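Local coordinates for putative GH105 family protein (Salmonella enterica subsp. enterica serovar Paratyphi A, PDB 3QWT) that is of unknown function but, as a putative GH105 glycoside hydrolase with an alpha/alpha-toroid fold, probably cleaves unsaturated uronyl residues from oligosaccharides, at residues T105-N110 against E135-W140; L176-I181 against V191-Y196; W236-I241 against Q262-Q267; H282-D287 against F353-P358. All coordinates share one frame; numbering follows the deposited sequence.

Interaction 1. Residues T105-N110 against E135-W140; sequences TTKNVN and ETWAEW
Lys107 NZ is held from two directions: it stands over the face of the Trp137 five-membered ring, 4.7 Å from its centroid and 18° off the normal, a cation-pi contact, and it hydrogen-bonds O of the terminal carboxylate of Phe381 of the second subunit. The chain that carries it runs between two tryptophans of helix 131-143. On one side CG sits 3.5 Å from the centroid of the Trp137 six-membered ring and almost straight above it, while CE passes 3.7 Å from Trp137 NE1. On the other side CB lies over the Trp140 face, 3.8 Å from the five-membered-ring centroid, and CD meets Trp140 CG at 3.5 Å. Different first torsions help to set the rings on two sides of the chain: Trp137 CG is anti to its carbonyl carbon (chi1 -79°), Trp140 CG anti to its N (166°). A bend at the lysine's end lifts NZ away from the Trp137 indole, leaving CE closer to the ring, with Thr136 CG2 alongside. Beyond Lys107 the backbone continues along Trp140, with Asn108 CA 3.4 Å from CH2. Thus the loop after helix 86-102 is laid against a later helix of the alpha/alpha toroid. Trp137 NE1 bonds OXT of the same Phe381, so lysine and indole N-H together probably stabilise that carboxylate's negative charge, and the sandwich joining loop to helix also receives another subunit's tail.

Interaction 2. Residues L176-I181 against V191-Y196; sequences LPLAKI and VEEATY
Leu178 reaches across to Glu193, with CB aimed at helix 188-205 and CG set anti to the backbone N (chi1 174°). At CG the side chain forks. CD2 goes on to the neighbouring helix, where it rests on Glu193 CG at 3.9 Å and approaches the backbone N of Ala194 at 4.4 Å; CD1 turns to helix 131-143 and packs on Ala138. The aliphatic part of Glu193 thus serves as the greasy surface, and its chain bends at chi2 (64°) to lead the carboxylate away from the leucine. There OE2 forms a salt bridge with Arg258 of the third subunit, while OE1 takes Arg147 and Gln197. Helices 170-184 and 188-205 follow one another through a short turn as an antiparallel helical hairpin, the building pattern of the alpha/alpha toroid; the two segments cross at -151° with their axes 8.3 Å apart. Small residues permit that closeness: Ala179 CB meets Ala194 CB at 3.9 Å, and the alpha carbons of Ala179 and Val191 come within 4.8 Å. Val191 points CG2 at the carbonyl oxygen of Ala179, 3.8 Å away, beside the alanine pair. Its own carbonyl oxygen accepts twice from Thr195, from N and from OG1, which approach it from opposite faces of the carbonyl plane; the OG1 bond to Val191 O measures 3.0 Å.

Interaction 3. Residues W236-I241 against Q262-Q267; sequences WLTIVI and QVLNAQ
Ile241 packs against both Val263 and Leu264 where helices 231-248 and 255-272 run side by side as consecutive antiparallel helices of the alpha/alpha toroid. This is the close-packed part of the contact. The isoleucine divides its two arms between the partners: CG1, anti to the carbonyl carbon (chi1 -67°), carries CD1 to Val263 CG1 at 3.8 Å, while CG2 takes the other direction and touches Leu264 CB at 3.9 Å. Ile241 and Leu264 run alongside one another, pointing opposite ways, whereas Ile241 and Val263 meet about at right angles. Phe198 of helix 188-205 covers Ile241 further, so the apolar cluster is shared by three helices. Elsewhere the fit is slacker. The segment axes stay 10.2 Å apart at a crossing angle of -144°, Leu264 CD1 comes no nearer to Thr238 CA than 4.2 Å, and Leu237 CB stands 4.1 Å from Gln267 NE2. Asn265 and Ala266 take no part and are partly exposed; Asn265 ND2 bonds the carbonyl of Tyr312, and Ala266 packs on His150 of the third subunit. One buried polar link crosses between the helices. Gln267 extends its chain toward helix 231-248, and its amide is steadied from both ends: NE2 bonds the carbonyl oxygen of Asn234, and OE1 faces Thr238 OG1. The same Asn234 oxygen is a second acceptor for that hydroxyl, so the two oxygens probably share its one proton. In the 2.7 Å bond to Gln267 OE1, Thr238 OG1 stands above the amide's carbonyl plane, with a C=O...OG1 angle of 121°.

Interaction 4. Residues H282-D287 against F353-P358; sequences HTLLDD and FYRHIP
The torsions bring Asp287 and Arg355 together: Asp287 CG stands anti to the backbone N (chi1 -175°), and the arginine chain, with CG anti to the carbonyl carbon, runs out without a bend as far as NE. The arginine offers its side to a single carboxylate oxygen. Asp287 OD2 takes NE at 3.0 Å, nearly along its C-O direction, and NH2 at 3.2 Å on the anti side, well out of the carboxylate plane. The oxygen lies in the guanidinium plane, but the carboxylate is turned 76° from that plane, so this is a two-nitrogen grip on one atom, not a flat pairing of both oxygens. Beneath the salt bridge Leu284 packs against both helix residues: CD1 lies 3.7 Å from Tyr354 CB, and CD2 3.6 Å from Arg355 CG. Leu284 and Asp287 are the ends of a type I beta turn, closed by Asp287 N to Leu284 O at 2.9 Å, which presents both side chains to the short helix 351-355. The contact thereby ties the loop between helices 255-272 and 294-309 of the toroid to a helix far along the chain. Tyr354 directs its hydroxyl elsewhere, to His215 and Gly348. Arg355 NH1 pairs with Asp352, so two carboxylates share the guanidinium and its rotation is probably restricted; His289 N, on Asp287 OD1, helps hold the carboxylate, and charge as well as packing joins loop and helix.

Interactions 2 and 3 are buried helix-helix contacts, each between successive antiparallel helices of the toroid, and both touch the third subunit; interaction 2 relies on alanines at close range, interaction 3 on branched residues with one polar bond. Interactions 1 and 4 instead fasten loops: interaction 1, partly buried, sandwiches a lysine between indoles beside the second subunit, whereas interaction 4, buried although far from the chain's centre, uses a salt bridge over a leucine and meets no other chain of the assembly. Interactions 1 and 2 touch directly through Ala138, which packs on Leu178 and Ile181, while interactions 2 and 4 lie on opposite sides of the chain's centre, with their own centres about 30 Å apart.

Interaction 1. Residues T105-N110 against E135-W140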
# COMPACT_ATOMS: atom_id res chain seq x y z
N THR A 105 1.99 2.51 -44.13
CA THR A 105 1.40 3.70 -44.72
C THR A 105 1.69 4.92 -43.85
O THR A 105 2.25 4.80 -42.76
CB THR A 105 -0.12 3.58 -44.87
OG1 THR A 105 -0.61 4.71 -45.59
CG2 THR A 105 -0.78 3.56 -43.49
N THR A 106 1.27 6.10 -44.32
CA THR A 106 1.48 7.33 -43.57
C THR A 106 0.49 7.46 -42.41
O THR A 106 -0.58 6.88 -42.44
CB THR A 106 1.40 8.58 -44.49
OG1 THR A 106 0.20 8.53 -45.25
CG2 THR A 106 2.61 8.63 -45.44
N LYS A 107 0.87 8.23 -41.39
CA LYS A 107 0.10 8.33 -40.16
C LYS A 107 -0.93 9.46 -40.16
O LYS A 107 -0.63 10.59 -40.53
CB LYS A 107 1.04 8.50 -38.95
CG LYS A 107 2.00 7.33 -38.73
CD LYS A 107 2.71 7.45 -37.37
CE LYS A 107 3.77 6.36 -37.19
NZ LYS A 107 4.95 6.60 -38.08
N ASN A 108 -2.14 9.12 -39.73
CA ASN A 108 -3.22 10.09 -39.60
C ASN A 108 -4.36 9.50 -38.77
O ASN A 108 -4.31 8.33 -38.39
CB ASN A 108 -3.72 10.54 -40.97
CG ASN A 108 -4.21 9.38 -41.81
OD1 ASN A 108 -5.18 8.69 -41.45
ND2 ASN A 108 -3.56 9.16 -42.96
N VAL A 109 -5.40 10.30 -38.53
CA VAL A 109 -6.49 9.88 -37.65
C VAL A 109 -7.06 8.53 -38.09
O VAL A 109 -7.41 7.71 -37.25
CB VAL A 109 -7.60 10.95 -37.54
CG1 VAL A 109 -8.38 11.09 -38.86
CG2 VAL A 109 -8.55 10.62 -36.40
N ASN A 110 -7.11 8.31 -39.40
CA ASN A 110 -7.74 7.10 -39.96
C ASN A 110 -6.86 5.86 -40.08
O ASN A 110 -7.29 4.75 -39.74
CB ASN A 110 -8.37 7.40 -41.32
CG ASN A 110 -9.58 8.33 -41.20
OD1 ASN A 110 -10.29 8.29 -40.20
ND2 ASN A 110 -9.80 9.16 -42.21
N GLU A 135 3.97 1.00 -30.21
CA GLU A 135 4.66 2.12 -29.56
C GLU A 135 4.81 3.30 -30.51
O GLU A 135 4.57 4.44 -30.14
CB GLU A 135 6.05 1.72 -29.04
CG GLU A 135 6.03 0.70 -27.94
CD GLU A 135 7.39 0.47 -27.33
OE1 GLU A 135 8.41 0.64 -28.04
OE2 GLU A 135 7.45 0.13 -26.13
N THR A 136 5.22 3.02 -31.73
CA THR A 136 5.50 4.12 -32.64
C THR A 136 4.24 4.95 -32.93
O THR A 136 4.28 6.18 -32.83
CB THR A 136 6.13 3.64 -33.91
OG1 THR A 136 7.29 2.86 -33.58
CG2 THR A 136 6.55 4.84 -34.74
N TRP A 137 3.13 4.27 -33.22
CA TRP A 137 1.91 4.96 -33.62
C TRP A 137 1.20 5.64 -32.45
O TRP A 137 0.66 6.73 -32.59
CB TRP A 137 0.95 4.00 -34.35
CG TRP A 137 1.31 3.72 -35.82
CD1 TRP A 137 2.37 2.99 -36.28
CD2 TRP A 137 0.58 4.13 -36.97
NE1 TRP A 137 2.34 2.93 -37.65
CE2 TRP A 137 1.26 3.63 -38.10
CE3 TRP A 137 -0.59 4.87 -37.16
CZ2 TRP A 137 0.82 3.85 -39.39
CZ3 TRP A 137 -1.03 5.10 -38.46
CH2 TRP A 137 -0.33 4.59 -39.56
N ALA A 138 1.19 4.98 -31.29
CA ALA A 138 0.63 5.62 -30.10
C ALA A 138 1.48 6.84 -29.74
O ALA A 138 0.95 7.89 -29.40
CB ALA A 138 0.54 4.65 -28.93
N GLU A 139 2.80 6.69 -29.80
CA GLU A 139 3.69 7.82 -29.51
C GLU A 139 3.41 8.97 -30.47
O GLU A 139 3.46 10.13 -30.07
CB GLU A 139 5.17 7.42 -29.57
CG GLU A 139 5.73 6.86 -28.27
CD GLU A 139 5.62 7.86 -27.11
OE1 GLU A 139 6.24 8.95 -27.19
OE2 GLU A 139 4.90 7.56 -26.13
N TRP A 140 3.13 8.64 -31.74
CA TRP A 140 2.78 9.65 -32.73
C TRP A 140 1.49 10.38 -32.36
O TRP A 140 1.40 11.60 -32.43
CB TRP A 140 2.61 9.03 -34.11
CG TRP A 140 1.94 9.96 -35.10
CD1 TRP A 140 2.54 10.89 -35.88
CD2 TRP A 140 0.53 10.03 -35.40
NE1 TRP A 140 1.60 11.55 -36.65
CE2 TRP A 140 0.36 11.04 -36.38
CE3 TRP A 140 -0.60 9.34 -34.95
CZ2 TRP A 140 -0.89 11.37 -36.91
CZ3 TRP A 140 -1.84 9.68 -35.47
CH2 TRP A 140 -1.98 10.69 -36.44

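Interaction 2. Residues L176-I181 against V191-Y196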
# COMPACT_ATOMS: atom_id res chain seq x y z
N LEU A 176 -9.99 5.60 -29.24
CA LEU A 176 -10.19 4.30 -28.63
C LEU A 176 -8.93 3.44 -28.76
O LEU A 176 -8.52 2.80 -27.79
CB LEU A 176 -11.42 3.59 -29.19
CG LEU A 176 -11.65 2.19 -28.64
CD1 LEU A 176 -11.77 2.21 -27.12
CD2 LEU A 176 -12.88 1.59 -29.25
N PRO A 177 -8.30 3.41 -29.95
CA PRO A 177 -7.04 2.66 -30.07
C PRO A 177 -5.99 3.15 -29.08
O PRO A 177 -5.27 2.34 -28.50
CB PRO A 177 -6.60 2.94 -31.50
CG PRO A 177 -7.88 3.18 -32.25
CD PRO A 177 -8.83 3.82 -31.27
N LEU A 178 -5.91 4.46 -28.90
CA LEU A 178 -4.92 5.02 -27.98
C LEU A 178 -5.17 4.58 -26.53
O LEU A 178 -4.26 4.16 -25.83
CB LEU A 178 -4.90 6.54 -28.07
CG LEU A 178 -3.99 7.20 -27.03
CD1 LEU A 178 -2.51 6.80 -27.23
CD2 LEU A 178 -4.17 8.69 -27.11
N ALA A 179 -6.42 4.69 -26.10
CA ALA A 179 -6.86 4.14 -24.82
C ALA A 179 -6.47 2.67 -24.66
O ALA A 179 -5.93 2.26 -23.63
CB ALA A 179 -8.36 4.29 -24.69
N LYS A 180 -6.75 1.85 -25.66
CA LYS A 180 -6.52 0.42 -25.48
C LYS A 180 -5.03 0.18 -25.29
O LYS A 180 -4.61 -0.54 -24.38
CB LYS A 180 -7.10 -0.39 -26.64
CG LYS A 180 -6.64 -1.85 -26.67
CD LYS A 180 -7.02 -2.61 -25.41
CE LYS A 180 -6.76 -4.12 -25.58
NZ LYS A 180 -7.04 -4.95 -24.35
N ILE A 181 -4.23 0.82 -26.13
CA ILE A 181 -2.78 0.65 -26.07
C ILE A 181 -2.24 1.13 -24.73
O ILE A 181 -1.33 0.52 -24.17
CB ILE A 181 -2.08 1.39 -27.23
CG1 ILE A 181 -2.53 0.79 -28.56
CG2 ILE A 181 -0.57 1.27 -27.11
CD1 ILE A 181 -1.83 1.38 -29.76
N VAL A 191 -4.06 6.95 -21.62
CA VAL A 191 -5.44 6.87 -21.20
C VAL A 191 -5.94 8.22 -20.74
O VAL A 191 -7.10 8.57 -20.97
CB VAL A 191 -5.60 5.85 -20.08
CG1 VAL A 191 -7.03 5.85 -19.57
CG2 VAL A 191 -5.19 4.46 -20.56
N GLU A 192 -5.08 8.99 -20.08
CA GLU A 192 -5.45 10.33 -19.61
C GLU A 192 -5.73 11.20 -20.84
O GLU A 192 -6.74 11.92 -20.90
CB GLU A 192 -4.36 10.97 -18.72
CG GLU A 192 -4.37 10.50 -17.27
CD GLU A 192 -5.78 10.35 -16.68
OE1 GLU A 192 -6.26 9.20 -16.62
OE2 GLU A 192 -6.41 11.36 -16.25
N GLU A 193 -4.85 11.11 -21.83
CA GLU A 193 -5.02 11.86 -23.06
C GLU A 193 -6.35 11.48 -23.70
O GLU A 193 -7.10 12.33 -24.17
CB GLU A 193 -3.86 11.55 -24.02
CG GLU A 193 -4.04 12.17 -25.40
CD GLU A 193 -4.04 13.71 -25.38
OE1 GLU A 193 -4.51 14.32 -26.37
OE2 GLU A 193 -3.56 14.31 -24.40
N ALA A 194 -6.62 10.18 -23.72
CA ALA A 194 -7.83 9.67 -24.35
C ALA A 194 -9.12 10.22 -23.69
O ALA A 194 -10.06 10.63 -24.37
CB ALA A 194 -7.81 8.14 -24.35
N THR A 195 -9.15 10.22 -22.37
CA THR A 195 -10.26 10.77 -21.60
C THR A 195 -10.44 12.24 -21.87
O THR A 195 -11.57 12.71 -22.06
CB THR A 195 -10.01 10.58 -20.12
OG1 THR A 195 -9.80 9.19 -19.89
CG2 THR A 195 -11.22 11.07 -19.28
N TYR A 196 -9.33 12.97 -21.86
CA TYR A 196 -9.41 14.38 -22.18
C TYR A 196 -10.01 14.59 -23.58
O TYR A 196 -10.89 15.42 -23.77
CB TYR A 196 -8.07 15.07 -22.05
CG TYR A 196 -8.10 16.52 -22.47
CD1 TYR A 196 -8.60 17.50 -21.62
CD2 TYR A 196 -7.65 16.90 -23.74
CE1 TYR A 196 -8.63 18.82 -21.99
CE2 TYR A 196 -7.68 18.24 -24.13
CZ TYR A 196 -8.18 19.20 -23.24
OH TYR A 196 -8.22 20.52 -23.61

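Interaction 3. Residues W236-I241 against Q262-Q267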
# COMPACT_ATOMS: atom_id res chain seq x y z
N TRP A 236 -20.62 6.09 -34.16
CA TRP A 236 -19.27 5.92 -33.66
C TRP A 236 -19.25 6.15 -32.16
O TRP A 236 -18.39 5.63 -31.45
CB TRP A 236 -18.29 6.90 -34.30
CG TRP A 236 -18.10 6.71 -35.71
CD1 TRP A 236 -18.06 7.67 -36.65
CD2 TRP A 236 -17.91 5.47 -36.39
NE1 TRP A 236 -17.87 7.12 -37.89
CE2 TRP A 236 -17.77 5.76 -37.76
CE3 TRP A 236 -17.85 4.13 -35.97
CZ2 TRP A 236 -17.59 4.77 -38.73
CZ3 TRP A 236 -17.65 3.14 -36.95
CH2 TRP A 236 -17.53 3.47 -38.30
N LEU A 237 -20.21 6.93 -31.66
CA LEU A 237 -20.21 7.22 -30.24
C LEU A 237 -20.95 6.16 -29.47
O LEU A 237 -20.52 5.77 -28.39
CB LEU A 237 -20.78 8.60 -29.94
CG LEU A 237 -19.58 9.52 -29.77
CD1 LEU A 237 -19.68 10.68 -30.73
CD2 LEU A 237 -19.43 9.96 -28.32
N THR A 238 -22.06 5.71 -30.03
CA THR A 238 -22.81 4.65 -29.41
C THR A 238 -21.94 3.40 -29.29
O THR A 238 -22.17 2.56 -28.44
CB THR A 238 -24.04 4.29 -30.23
OG1 THR A 238 -24.49 5.46 -30.91
CG2 THR A 238 -25.11 3.78 -29.32
N ILE A 239 -20.96 3.29 -30.19
CA ILE A 239 -20.02 2.18 -30.17
C ILE A 239 -18.90 2.42 -29.16
O ILE A 239 -18.59 1.54 -28.36
CB ILE A 239 -19.37 1.99 -31.53
CG1 ILE A 239 -20.38 1.39 -32.52
CG2 ILE A 239 -18.13 1.13 -31.39
CD1 ILE A 239 -19.93 1.37 -33.98
N VAL A 240 -18.32 3.62 -29.20
CA VAL A 240 -17.10 3.91 -28.46
C VAL A 240 -17.33 4.09 -26.96
O VAL A 240 -16.59 3.56 -26.14
CB VAL A 240 -16.40 5.16 -29.01
CG1 VAL A 240 -15.35 5.62 -28.05
CG2 VAL A 240 -15.78 4.88 -30.34
N ILE A 241 -18.36 4.84 -26.60
CA ILE A 241 -18.58 5.08 -25.18
C ILE A 241 -18.63 3.78 -24.38
O ILE A 241 -18.01 3.66 -23.32
CB ILE A 241 -19.82 5.95 -24.94
CG1 ILE A 241 -19.57 7.36 -25.49
CG2 ILE A 241 -20.15 6.01 -23.44
CD1 ILE A 241 -20.76 8.30 -25.39
N GLN A 262 -24.02 9.37 -18.90
CA GLN A 262 -25.01 10.42 -19.16
C GLN A 262 -25.06 10.83 -20.62
O GLN A 262 -26.14 10.96 -21.20
CB GLN A 262 -24.73 11.65 -18.30
CG GLN A 262 -25.72 12.79 -18.54
CD GLN A 262 -25.29 13.75 -19.65
OE1 GLN A 262 -26.11 14.47 -20.22
NE2 GLN A 262 -24.00 13.79 -19.95
N VAL A 263 -23.89 11.03 -21.22
CA VAL A 263 -23.81 11.37 -22.64
C VAL A 263 -24.40 10.26 -23.51
O VAL A 263 -25.17 10.52 -24.45
CB VAL A 263 -22.36 11.61 -23.06
CG1 VAL A 263 -22.24 11.68 -24.62
CG2 VAL A 263 -21.82 12.86 -22.36
N LEU A 264 -24.05 9.02 -23.17
CA LEU A 264 -24.59 7.87 -23.87
C LEU A 264 -26.12 7.85 -23.76
O LEU A 264 -26.83 7.67 -24.76
CB LEU A 264 -24.00 6.57 -23.32
CG LEU A 264 -24.52 5.31 -24.04
CD1 LEU A 264 -24.06 5.31 -25.48
CD2 LEU A 264 -24.04 4.06 -23.33
N ASN A 265 -26.61 8.03 -22.55
CA ASN A 265 -28.05 8.02 -22.31
C ASN A 265 -28.81 9.07 -23.11
O ASN A 265 -29.78 8.76 -23.79
CB ASN A 265 -28.36 8.17 -20.82
CG ASN A 265 -28.73 6.86 -20.18
OD1 ASN A 265 -29.91 6.52 -20.11
ND2 ASN A 265 -27.73 6.11 -19.74
N ALA A 266 -28.36 10.31 -23.03
CA ALA A 266 -28.98 11.38 -23.77
C ALA A 266 -29.05 10.99 -25.25
O ALA A 266 -30.05 11.27 -25.92
CB ALA A 266 -28.20 12.67 -23.59
N GLN A 267 -28.01 10.35 -25.76
CA GLN A 267 -28.03 9.93 -27.16
C GLN A 267 -29.03 8.81 -27.41
O GLN A 267 -29.83 8.87 -28.32
CB GLN A 267 -26.65 9.50 -27.69
CG GLN A 267 -26.67 9.31 -29.21
CD GLN A 267 -25.45 8.58 -29.75
OE1 GLN A 267 -25.12 7.48 -29.30
NE2 GLN A 267 -24.78 9.20 -30.72

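Interaction 4. Residues H282-D287 against F353-P358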
# COMPACT_ATOMS: atom_id res chain seq x y z
N HIS A 282 -32.50 7.05 -40.15
CA HIS A 282 -32.23 7.92 -41.29
C HIS A 282 -30.81 8.51 -41.29
O HIS A 282 -30.26 8.84 -40.23
CB HIS A 282 -33.27 9.04 -41.35
CG HIS A 282 -34.68 8.55 -41.47
ND1 HIS A 282 -35.26 8.23 -42.68
CD2 HIS A 282 -35.64 8.35 -40.53
CE1 HIS A 282 -36.50 7.84 -42.49
NE2 HIS A 282 -36.76 7.91 -41.19
N THR A 283 -30.21 8.62 -42.48
CA THR A 283 -28.82 9.03 -42.61
C THR A 283 -28.61 10.45 -42.09
O THR A 283 -27.53 10.78 -41.57
CB THR A 283 -28.30 8.87 -44.06
OG1 THR A 283 -26.88 8.90 -44.06
CG2 THR A 283 -28.83 9.99 -44.95
N LEU A 284 -29.63 11.28 -42.22
CA LEU A 284 -29.74 12.45 -41.36
C LEU A 284 -30.82 12.10 -40.37
O LEU A 284 -32.00 11.99 -40.73
CB LEU A 284 -30.13 13.69 -42.14
CG LEU A 284 -29.05 14.69 -42.56
CD1 LEU A 284 -27.67 14.29 -42.10
CD2 LEU A 284 -29.09 14.92 -44.07
N LEU A 285 -30.41 11.91 -39.12
CA LEU A 285 -31.25 11.28 -38.10
C LEU A 285 -32.55 12.01 -37.86
O LEU A 285 -33.55 11.39 -37.50
CB LEU A 285 -30.51 11.15 -36.77
CG LEU A 285 -29.30 10.20 -36.72
CD1 LEU A 285 -28.53 10.38 -35.37
CD2 LEU A 285 -29.72 8.75 -36.93
N ASP A 286 -32.54 13.33 -38.01
CA ASP A 286 -33.72 14.16 -37.77
C ASP A 286 -34.42 14.57 -39.08
O ASP A 286 -35.22 15.50 -39.11
CB ASP A 286 -33.35 15.39 -36.93
CG ASP A 286 -32.30 16.28 -37.59
OD1 ASP A 286 -31.54 15.79 -38.46
OD2 ASP A 286 -32.23 17.47 -37.25
N ASP A 287 -34.10 13.85 -40.16
CA ASP A 287 -34.72 14.08 -41.47
C ASP A 287 -35.36 12.78 -41.98
O ASP A 287 -34.72 11.99 -42.66
CB ASP A 287 -33.67 14.60 -42.46
CG ASP A 287 -34.28 14.97 -43.81
OD1 ASP A 287 -35.44 14.59 -44.07
OD2 ASP A 287 -33.59 15.64 -44.62
N PHE A 353 -25.49 17.76 -48.80
CA PHE A 353 -24.25 17.02 -48.96
C PHE A 353 -24.37 15.62 -48.38
O PHE A 353 -23.90 14.65 -48.97
CB PHE A 353 -23.08 17.76 -48.31
CG PHE A 353 -21.85 16.93 -48.13
CD1 PHE A 353 -20.82 16.97 -49.06
CD2 PHE A 353 -21.71 16.10 -47.03
CE1 PHE A 353 -19.67 16.20 -48.89
CE2 PHE A 353 -20.57 15.33 -46.86
CZ PHE A 353 -19.55 15.37 -47.78
N TYR A 354 -25.01 15.52 -47.22
CA TYR A 354 -25.18 14.24 -46.54
C TYR A 354 -26.25 13.41 -47.21
O TYR A 354 -26.18 12.18 -47.22
CB TYR A 354 -25.52 14.47 -45.07
CG TYR A 354 -24.35 15.02 -44.30
CD1 TYR A 354 -23.39 14.17 -43.77
CD2 TYR A 354 -24.18 16.38 -44.16
CE1 TYR A 354 -22.30 14.67 -43.09
CE2 TYR A 354 -23.09 16.89 -43.49
CZ TYR A 354 -22.16 16.03 -42.95
OH TYR A 354 -21.07 16.53 -42.27
N ARG A 355 -27.23 14.10 -47.78
CA ARG A 355 -28.37 13.44 -48.40
C ARG A 355 -28.00 12.65 -49.65
O ARG A 355 -28.59 11.62 -49.93
CB ARG A 355 -29.48 14.45 -48.72
CG ARG A 355 -30.12 15.06 -47.48
CD ARG A 355 -31.10 16.18 -47.84
NE ARG A 355 -31.76 16.75 -46.67
CZ ARG A 355 -31.69 18.04 -46.32
NH1 ARG A 355 -31.00 18.90 -47.06
NH2 ARG A 355 -32.33 18.46 -45.24
N HIS A 356 -26.99 13.13 -50.39
CA HIS A 356 -26.65 12.51 -51.67
C HIS A 356 -25.35 11.69 -51.69
O HIS A 356 -24.75 11.50 -52.75
CB HIS A 356 -26.65 13.57 -52.78
CG HIS A 356 -27.90 14.39 -52.81
ND1 HIS A 356 -27.89 15.76 -52.63
CD2 HIS A 356 -29.20 14.05 -52.98
CE1 HIS A 356 -29.13 16.22 -52.69
NE2 HIS A 356 -29.94 15.20 -52.91
N ILE A 357 -24.92 11.19 -50.54
CA ILE A 357 -23.78 10.27 -50.49
C ILE A 357 -24.14 8.95 -51.20
O ILE A 357 -25.18 8.37 -50.94
CB ILE A 357 -23.37 9.95 -49.03
CG1 ILE A 357 -22.94 11.22 -48.30
CG2 ILE A 357 -22.26 8.91 -48.99
CD1 ILE A 357 -21.63 11.79 -48.79
N PRO A 358 -23.26 8.47 -52.09
CA PRO A 358 -23.49 7.21 -52.80
C PRO A 358 -23.58 5.99 -51.87
O PRO A 358 -22.89 5.94 -50.84
CB PRO A 358 -22.25 7.06 -53.68
CG PRO A 358 -21.65 8.41 -53.74
CD PRO A 358 -21.97 9.08 -52.46